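Local coordinates for peptidase M16 domain protein (Alicyclobacillus acidocaldarius subsp. acidocaldarius DSM 446, PDB 4XEA) that is a putative metal-binding peptidase of the M16 (insulinase-like) family that probably hydrolyses peptide bonds, at residues A[268-273]-A[399-404]; A[305-310]-A[314-319]. All coordinates share one frame; numbering follows the deposited sequence.

Contact 1: A[268-273]-A[399-404]; sequences LIEQDT and LERANA
Arg401 and Glu270 form a side-on, two-nitrogen salt bridge between helix 399-409 and helix 265-283, in the C-terminal half of an M16-like chain, where helix 265-283 lies on the sheet that holds strand 304-309. The nearest CA pair, Gln271 and Ala402, is 9.9 Å apart, and the contact is carried by side chains reaching across. The CB of Arg401 starts out toward the opposite helix. CG follows, and a bend about the CB-CG bond (chi2 55°) brings the guanidinium edge onto the carboxylate; Arg401 CG itself lies 3.6 Å from Glu270 OE2. CD also stays alongside this oxygen. NE is the first polar atom reached: it donates to Glu270 OE2 at 3.0 Å along a nearly straight line (174° at the hydrogen). At the tip, NH2 gives the second bond, to Glu270 OE1 at 2.9 Å, while NH1 has a long, weak ion pair with Glu408. Two grips of this kind restrict rotation of both flat groups, although their planes remain 31° apart. Glu270 approaches from the opposite direction, and its side chain also rests on Val393 of helix 387-396. Both carboxylate oxygens accept on their syn sides, and both lie close to the guanidinium plane of Arg401.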
ATOM      1  N   LEU A 268      20.935  17.619   2.951  1.00 38.56           N
ATOM      2  CA  LEU A 268      20.352  16.349   2.602  1.00 37.52           C
ATOM      3  C   LEU A 268      18.908  16.541   2.167  1.00 38.24           C
ATOM      4  O   LEU A 268      18.477  15.972   1.158  1.00 39.46           O
ATOM      5  CB  LEU A 268      20.426  15.392   3.787  1.00 36.73           C
ATOM      6  CG  LEU A 268      19.779  14.017   3.579  1.00 35.92           C
ATOM      7  CD1 LEU A 268      20.588  12.926   4.292  1.00 35.43           C
ATOM      8  CD2 LEU A 268      18.370  14.050   4.100  1.00 39.91           C
ATOM      9  N   ILE A 269      18.174  17.363   2.908  1.00 39.71           N
ATOM     10  CA  ILE A 269      16.774  17.686   2.584  1.00 40.59           C
ATOM     11  C   ILE A 269      16.705  18.288   1.186  1.00 41.49           C
ATOM     12  O   ILE A 269      15.815  17.948   0.370  1.00 41.00           O
ATOM     13  CB  ILE A 269      16.133  18.651   3.598  1.00 42.20           C
ATOM     14  CG1 ILE A 269      15.849  17.983   4.973  1.00 39.83           C
ATOM     15  CG2 ILE A 269      14.828  19.243   3.020  1.00 42.40           C
ATOM     16  CD1 ILE A 269      15.631  18.982   6.191  1.00 41.99           C
ATOM     17  N   GLU A 270      17.605  19.221   0.900  1.00 42.32           N
ATOM     18  CA  GLU A 270      17.566  19.899  -0.395  1.00 43.93           C
ATOM     19  C   GLU A 270      17.884  18.923  -1.537  1.00 42.04           C
ATOM     20  O   GLU A 270      17.250  18.936  -2.593  1.00 42.11           O
ATOM     21  CB  GLU A 270      18.545  21.101  -0.399  1.00 45.57           C
ATOM     22  CG  GLU A 270      18.406  22.055  -1.591  1.00 48.73           C
ATOM     23  CD  GLU A 270      19.063  21.540  -2.884  1.00 50.78           C
ATOM     24  OE1 GLU A 270      19.903  20.609  -2.798  1.00 47.44           O
ATOM     25  OE2 GLU A 270      18.732  22.078  -3.976  1.00 50.82           O
ATOM     26  N   GLN A 271      18.908  18.120  -1.350  1.00 40.78           N
ATOM     27  CA  GLN A 271      19.369  17.217  -2.425  1.00 40.55           C
ATOM     28  C   GLN A 271      18.342  16.089  -2.681  1.00 39.56           C
ATOM     29  O   GLN A 271      18.081  15.727  -3.822  1.00 39.30           O
ATOM     30  CB  GLN A 271      20.720  16.643  -2.038  1.00 38.99           C
ATOM     31  CG  GLN A 271      21.437  15.879  -3.130  1.00 40.34           C
ATOM     32  CD  GLN A 271      22.863  15.596  -2.743  1.00 41.00           C
ATOM     33  OE1 GLN A 271      23.656  16.514  -2.594  1.00 41.31           O
ATOM     34  NE2 GLN A 271      23.195  14.335  -2.582  1.00 35.80           N
ATOM     35  N   ASP A 272      17.773  15.552  -1.607  1.00 40.21           N
ATOM     36  CA  ASP A 272      16.704  14.531  -1.697  1.00 41.38           C
ATOM     37  C   ASP A 272      15.435  15.082  -2.415  1.00 42.84           C
ATOM     38  O   ASP A 272      14.848  14.430  -3.307  1.00 42.10           O
ATOM     39  CB  ASP A 272      16.387  14.033  -0.285  1.00 41.83           C
ATOM     40  CG  ASP A 272      15.562  12.739  -0.254  1.00 47.95           C
ATOM     41  OD1 ASP A 272      15.624  11.911  -1.187  1.00 46.88           O
ATOM     42  OD2 ASP A 272      14.845  12.552   0.759  1.00 55.21           O
ATOM     43  N   THR A 273      15.040  16.298  -2.053  1.00 41.99           N
ATOM     44  CA  THR A 273      13.874  16.917  -2.655  1.00 43.79           C
ATOM     45  C   THR A 273      14.118  17.209  -4.130  1.00 43.66           C
ATOM     46  O   THR A 273      13.286  16.900  -4.974  1.00 43.13           O
ATOM     47  CB  THR A 273      13.485  18.204  -1.925  1.00 45.14           C
ATOM     48  OG1 THR A 273      13.232  17.873  -0.563  1.00 45.73           O
ATOM     49  CG2 THR A 273      12.225  18.809  -2.514  1.00 45.75           C
ATOM     50  N   LEU A 399      15.508  25.753 -12.284  1.00 64.32           N
ATOM     51  CA  LEU A 399      15.992  24.954 -13.424  1.00 62.90           C
ATOM     52  C   LEU A 399      17.528  24.866 -13.439  1.00 60.30           C
ATOM     53  O   LEU A 399      18.093  23.816 -13.774  1.00 57.04           O
ATOM     54  CB  LEU A 399      15.477  25.543 -14.767  1.00 67.26           C
ATOM     55  CG  LEU A 399      15.824  24.807 -16.079  1.00 67.34           C
ATOM     56  CD1 LEU A 399      15.283  23.378 -16.125  1.00 65.72           C
ATOM     57  CD2 LEU A 399      15.336  25.628 -17.325  1.00 72.48           C
ATOM     58  N   GLU A 400      18.215  25.960 -13.092  1.00 61.40           N
ATOM     59  CA  GLU A 400      19.698  25.925 -13.002  1.00 60.17           C
ATOM     60  C   GLU A 400      20.155  24.889 -11.987  1.00 56.21           C
ATOM     61  O   GLU A 400      21.049  24.052 -12.237  1.00 53.59           O
ATOM     62  CB  GLU A 400      20.232  27.308 -12.599  1.00 63.15           C
ATOM     63  CG  GLU A 400      21.758  27.385 -12.322  1.00 65.50           C
ATOM     64  CD  GLU A 400      22.248  28.835 -12.174  1.00 73.93           C
ATOM     65  OE1 GLU A 400      21.986  29.463 -11.124  1.00 76.57           O
ATOM     66  OE2 GLU A 400      22.866  29.370 -13.128  1.00 80.80           O
ATOM     67  N   ARG A 401      19.533  24.931 -10.826  1.00 55.40           N
ATOM     68  CA  ARG A 401      19.851  23.925  -9.800  1.00 53.38           C
ATOM     69  C   ARG A 401      19.519  22.497 -10.277  1.00 51.43           C
ATOM     70  O   ARG A 401      20.299  21.571 -10.052  1.00 48.77           O
ATOM     71  CB  ARG A 401      19.189  24.295  -8.469  1.00 54.18           C
ATOM     72  CG  ARG A 401      19.368  23.301  -7.347  1.00 53.48           C
ATOM     73  CD  ARG A 401      20.842  22.944  -7.038  1.00 53.03           C
ATOM     74  NE  ARG A 401      20.890  21.909  -6.004  1.00 50.00           N
ATOM     75  CZ  ARG A 401      21.838  20.971  -5.899  1.00 49.08           C
ATOM     76  NH1 ARG A 401      22.856  20.913  -6.757  1.00 49.23           N
ATOM     77  NH2 ARG A 401      21.752  20.072  -4.940  1.00 46.03           N
ATOM     78  N   ALA A 402      18.407  22.319 -10.986  1.00 53.59           N
ATOM     79  CA  ALA A 402      18.072  20.982 -11.530  1.00 52.28           C
ATOM     80  C   ALA A 402      19.136  20.535 -12.538  1.00 51.34           C
ATOM     81  O   ALA A 402      19.544  19.364 -12.525  1.00 48.62           O
ATOM     82  CB  ALA A 402      16.690  20.969 -12.172  1.00 55.13           C
ATOM     83  N   ASN A 403      19.600  21.450 -13.395  1.00 52.95           N
ATOM     84  CA  ASN A 403      20.697  21.113 -14.316  1.00 53.82           C
ATOM     85  C   ASN A 403      22.004  20.793 -13.574  1.00 51.77           C
ATOM     86  O   ASN A 403      22.657  19.807 -13.911  1.00 50.70           O
ATOM     87  CB  ASN A 403      20.910  22.187 -15.398  1.00 57.35           C
ATOM     88  CG  ASN A 403      19.821  22.155 -16.503  1.00 60.72           C
ATOM     89  OD1 ASN A 403      19.599  21.134 -17.161  1.00 60.85           O
ATOM     90  ND2 ASN A 403      19.150  23.278 -16.698  1.00 59.65           N
ATOM     91  N   ALA A 404      22.374  21.585 -12.561  1.00 51.64           N
ATOM     92  CA  ALA A 404      23.613  21.323 -11.812  1.00 50.30           C
ATOM     93  C   ALA A 404      23.562  19.961 -11.123  1.00 47.38           C
ATOM     94  O   ALA A 404      24.544  19.213 -11.111  1.00 47.27           O
ATOM     95  CB  ALA A 404      23.896  22.433 -10.790  1.00 51.19           C
TER

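Contact 2: A[305-310]-A[314-319]; sequences ANYQLS and GYTLVG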
ATOM      1  N   ALA A 305      11.723   5.019 -10.452  1.00 45.15           N
ATOM      2  CA  ALA A 305      12.991   5.693 -10.233  1.00 43.36           C
ATOM      3  C   ALA A 305      12.934   6.190  -8.790  1.00 43.67           C
ATOM      4  O   ALA A 305      11.950   6.845  -8.391  1.00 43.10           O
ATOM      5  CB  ALA A 305      13.158   6.834 -11.166  1.00 43.17           C
ATOM      6  N   ASN A 306      13.959   5.848  -8.016  1.00 41.38           N
ATOM      7  CA  ASN A 306      14.016   6.153  -6.592  1.00 41.29           C
ATOM      8  C   ASN A 306      15.401   6.666  -6.211  1.00 39.43           C
ATOM      9  O   ASN A 306      16.409   6.325  -6.849  1.00 38.32           O
ATOM     10  CB  ASN A 306      13.708   4.899  -5.760  1.00 42.13           C
ATOM     11  CG  ASN A 306      12.239   4.400  -5.950  1.00 48.06           C
ATOM     12  OD1 ASN A 306      11.997   3.394  -6.616  1.00 54.71           O
ATOM     13  ND2 ASN A 306      11.281   5.146  -5.418  1.00 50.99           N
ATOM     14  N   TYR A 307      15.447   7.442  -5.129  1.00 38.66           N
ATOM     15  CA  TYR A 307      16.721   8.000  -4.657  1.00 37.71           C
ATOM     16  C   TYR A 307      16.862   7.715  -3.191  1.00 37.38           C
ATOM     17  O   TYR A 307      15.887   7.867  -2.432  1.00 38.00           O
ATOM     18  CB  TYR A 307      16.662   9.504  -4.842  1.00 36.77           C
ATOM     19  CG  TYR A 307      17.937  10.219  -4.490  1.00 36.83           C
ATOM     20  CD1 TYR A 307      19.086  10.011  -5.212  1.00 35.39           C
ATOM     21  CD2 TYR A 307      17.979  11.170  -3.451  1.00 37.67           C
ATOM     22  CE1 TYR A 307      20.278  10.659  -4.883  1.00 34.90           C
ATOM     23  CE2 TYR A 307      19.164  11.857  -3.145  1.00 38.01           C
ATOM     24  CZ  TYR A 307      20.295  11.607  -3.849  1.00 35.45           C
ATOM     25  OH  TYR A 307      21.472  12.263  -3.550  1.00 36.11           O
ATOM     26  N   GLN A 308      18.068   7.380  -2.762  0.50 36.14           N
ATOM     27  CA  GLN A 308      18.321   7.095  -1.359  0.50 35.92           C
ATOM     28  C   GLN A 308      19.530   7.909  -0.914  0.50 35.24           C
ATOM     29  O   GLN A 308      20.574   7.789  -1.517  0.50 33.95           O
ATOM     30  CB  GLN A 308      18.591   5.599  -1.187  0.50 35.99           C
ATOM     31  CG  GLN A 308      18.825   5.182   0.257  0.50 37.36           C
ATOM     32  CD  GLN A 308      17.534   4.824   0.991  0.50 41.33           C
ATOM     33  OE1 GLN A 308      16.737   4.016   0.512  0.50 39.57           O
ATOM     34  NE2 GLN A 308      17.332   5.427   2.164  0.50 44.79           N
ATOM     35  N   LEU A 309      19.392   8.715   0.149  1.00 34.91           N
ATOM     36  CA  LEU A 309      20.476   9.579   0.624  1.00 34.89           C
ATOM     37  C   LEU A 309      20.551   9.503   2.145  1.00 35.02           C
ATOM     38  O   LEU A 309      19.519   9.594   2.851  1.00 34.58           O
ATOM     39  CB  LEU A 309      20.254  11.035   0.185  1.00 35.13           C
ATOM     40  CG  LEU A 309      21.392  12.052   0.450  1.00 34.61           C
ATOM     41  CD1 LEU A 309      22.745  11.618  -0.120  1.00 32.49           C
ATOM     42  CD2 LEU A 309      20.924  13.397  -0.085  1.00 33.89           C
ATOM     43  N   SER A 310      21.775   9.332   2.619  1.00 34.65           N
ATOM     44  CA  SER A 310      22.067   9.158   4.034  1.00 35.36           C
ATOM     45  C   SER A 310      23.329  10.004   4.320  1.00 34.33           C
ATOM     46  O   SER A 310      23.886  10.626   3.413  1.00 32.13           O
ATOM     47  CB  SER A 310      22.348   7.664   4.248  1.00 36.20           C
ATOM     48  OG  SER A 310      22.446   7.318   5.581  1.00 39.94           O
ATOM     49  N   GLY A 314      24.924   7.715  -0.845  1.00 31.79           N
ATOM     50  CA  GLY A 314      23.666   7.902  -1.546  1.00 32.86           C
ATOM     51  C   GLY A 314      23.694   7.292  -2.936  1.00 32.17           C
ATOM     52  O   GLY A 314      24.769   7.139  -3.545  1.00 31.26           O
ATOM     53  N   TYR A 315      22.507   6.980  -3.457  1.00 33.88           N
ATOM     54  CA  TYR A 315      22.402   6.469  -4.845  1.00 34.41           C
ATOM     55  C   TYR A 315      21.027   6.667  -5.461  1.00 35.51           C
ATOM     56  O   TYR A 315      20.028   6.814  -4.739  1.00 33.26           O
ATOM     57  CB  TYR A 315      22.731   4.981  -4.896  1.00 34.47           C
ATOM     58  CG  TYR A 315      21.930   4.107  -3.973  1.00 35.27           C
ATOM     59  CD1 TYR A 315      20.655   3.626  -4.336  1.00 34.75           C
ATOM     60  CD2 TYR A 315      22.406   3.769  -2.707  1.00 37.81           C
ATOM     61  CE1 TYR A 315      19.895   2.861  -3.457  1.00 38.22           C
ATOM     62  CE2 TYR A 315      21.662   2.976  -1.860  1.00 38.29           C
ATOM     63  CZ  TYR A 315      20.412   2.542  -2.229  1.00 39.36           C
ATOM     64  OH  TYR A 315      19.671   1.779  -1.374  1.00 43.15           O
ATOM     65  N   THR A 316      21.010   6.670  -6.802  1.00 35.42           N
ATOM     66  CA  THR A 316      19.781   6.612  -7.603  1.00 36.50           C
ATOM     67  C   THR A 316      19.639   5.201  -8.188  1.00 37.36           C
ATOM     68  O   THR A 316      20.669   4.577  -8.573  1.00 35.77           O
ATOM     69  CB  THR A 316      19.880   7.644  -8.762  1.00 37.23           C
ATOM     70  OG1 THR A 316      20.086   8.947  -8.214  1.00 37.57           O
ATOM     71  CG2 THR A 316      18.669   7.611  -9.658  1.00 36.29           C
ATOM     72  N   LEU A 317      18.392   4.690  -8.217  1.00 37.97           N
ATOM     73  CA  LEU A 317      18.017   3.456  -8.896  1.00 40.00           C
ATOM     74  C   LEU A 317      16.821   3.646  -9.812  1.00 41.57           C
ATOM     75  O   LEU A 317      15.797   4.249  -9.407  1.00 42.20           O
ATOM     76  CB  LEU A 317      17.550   2.430  -7.882  1.00 42.44           C
ATOM     77  CG  LEU A 317      18.549   1.897  -6.887  1.00 45.96           C
ATOM     78  CD1 LEU A 317      17.802   0.768  -6.089  1.00 50.08           C
ATOM     79  CD2 LEU A 317      19.803   1.372  -7.615  1.00 48.60           C
ATOM     80  N   VAL A 318      16.908   3.098 -11.018  1.00 40.35           N
ATOM     81  CA  VAL A 318      15.815   3.149 -11.973  1.00 42.44           C
ATOM     82  C   VAL A 318      15.691   1.789 -12.621  1.00 41.82           C
ATOM     83  O   VAL A 318      16.703   1.176 -12.986  1.00 40.79           O
ATOM     84  CB  VAL A 318      16.092   4.186 -13.095  1.00 43.31           C
ATOM     85  CG1 VAL A 318      14.929   4.235 -14.123  1.00 45.44           C
ATOM     86  CG2 VAL A 318      16.345   5.575 -12.499  1.00 44.16           C
ATOM     87  N   GLY A 319      14.467   1.331 -12.820  1.00 42.78           N
ATOM     88  CA  GLY A 319      14.264   0.102 -13.587  1.00 44.65           C
ATOM     89  C   GLY A 319      13.029  -0.652 -13.177  1.00 45.94           C
ATOM     90  O   GLY A 319      12.099  -0.082 -12.619  1.00 46.30           O
TER
HETATM   91  O   HOH W   1      13.796   1.968  -8.236  1.00 57.63           O
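Gln308 and Tyr315 face each other as a hydrogen-bonded pair in an antiparallel beta hairpin, strands 304-309 and 314-321, at the edge of a five-stranded mixed sheet. The strand segments run 4.7 Å apart at closest approach, with their directions 164° from one another. Gln308 N donates to Tyr315 O at 2.8 Å and Tyr315 N returns a bond to Gln308 O; Asn306 and Leu317 repeat this reciprocal pattern two residues along. Beside the first pair, Gln308 CB sits over one face of the Tyr315 ring, 3.9 Å from its centroid and off-centre toward the rim, a CH-pi contact. The ring gets there because Tyr315 CG stands between its own backbone N and carbonyl carbon (chi1 55°), which lays the ring beside the Gln308 side chain.

Alternate residues occupy the other face of the sheet in non-hydrogen-bonded pairs. Thr316 OG1 meets the edge of the Tyr307 ring, 3.3 Å from CD1. Ala305 CB touches Val318 CG2 at 3.7 Å, and Leu309 CD1 lies 4.1 Å from Gly314 CA.

A second shell positions these groups. Tyr315 OH is hydrogen-bonded to Tyr149 OH of helix 144-156, against which Leu317 also packs, and Thr316 OG1 is hydrogen-bonded to His409 NE2. Strand 252-258 flanks 314-321 through backbone bonds such as Thr316 with Trp257 and Val318 with Val255, leaving 304-309 outermost within the chain. Away from the turn, beside the Asn306-Leu317 pair, a water bridges the strands, donating to Asn306 OD1 at 2.8 Å and, over a longer 3.3 Å, to Leu317 O.

Contacts 1 and 2 have centres about 14 Å apart and meet through helix 265-283, which packs on the sheet face carrying Tyr307 and Thr316. Gln271 NE2 lies 2.9 Å from Tyr307 OH, a probable hydrogen bond; that hydroxyl is also bonded to Glu259. Beside it, Asp272 OD1 comes within 3.3 Å of Tyr307 CD2, and Gln271 NE2 packs 3.5 Å from Leu309 CD2. In sequence the hairpin is nested inside the long loop that the 268-273/399-404 salt bridge closes. Neither contact supplies a ligand to the nickel ion, which is held by His61, His65 and Glu136; both lie in the C-terminal half of the chain, although contact 2 also reaches helix 144-156 through Tyr315 and Leu317.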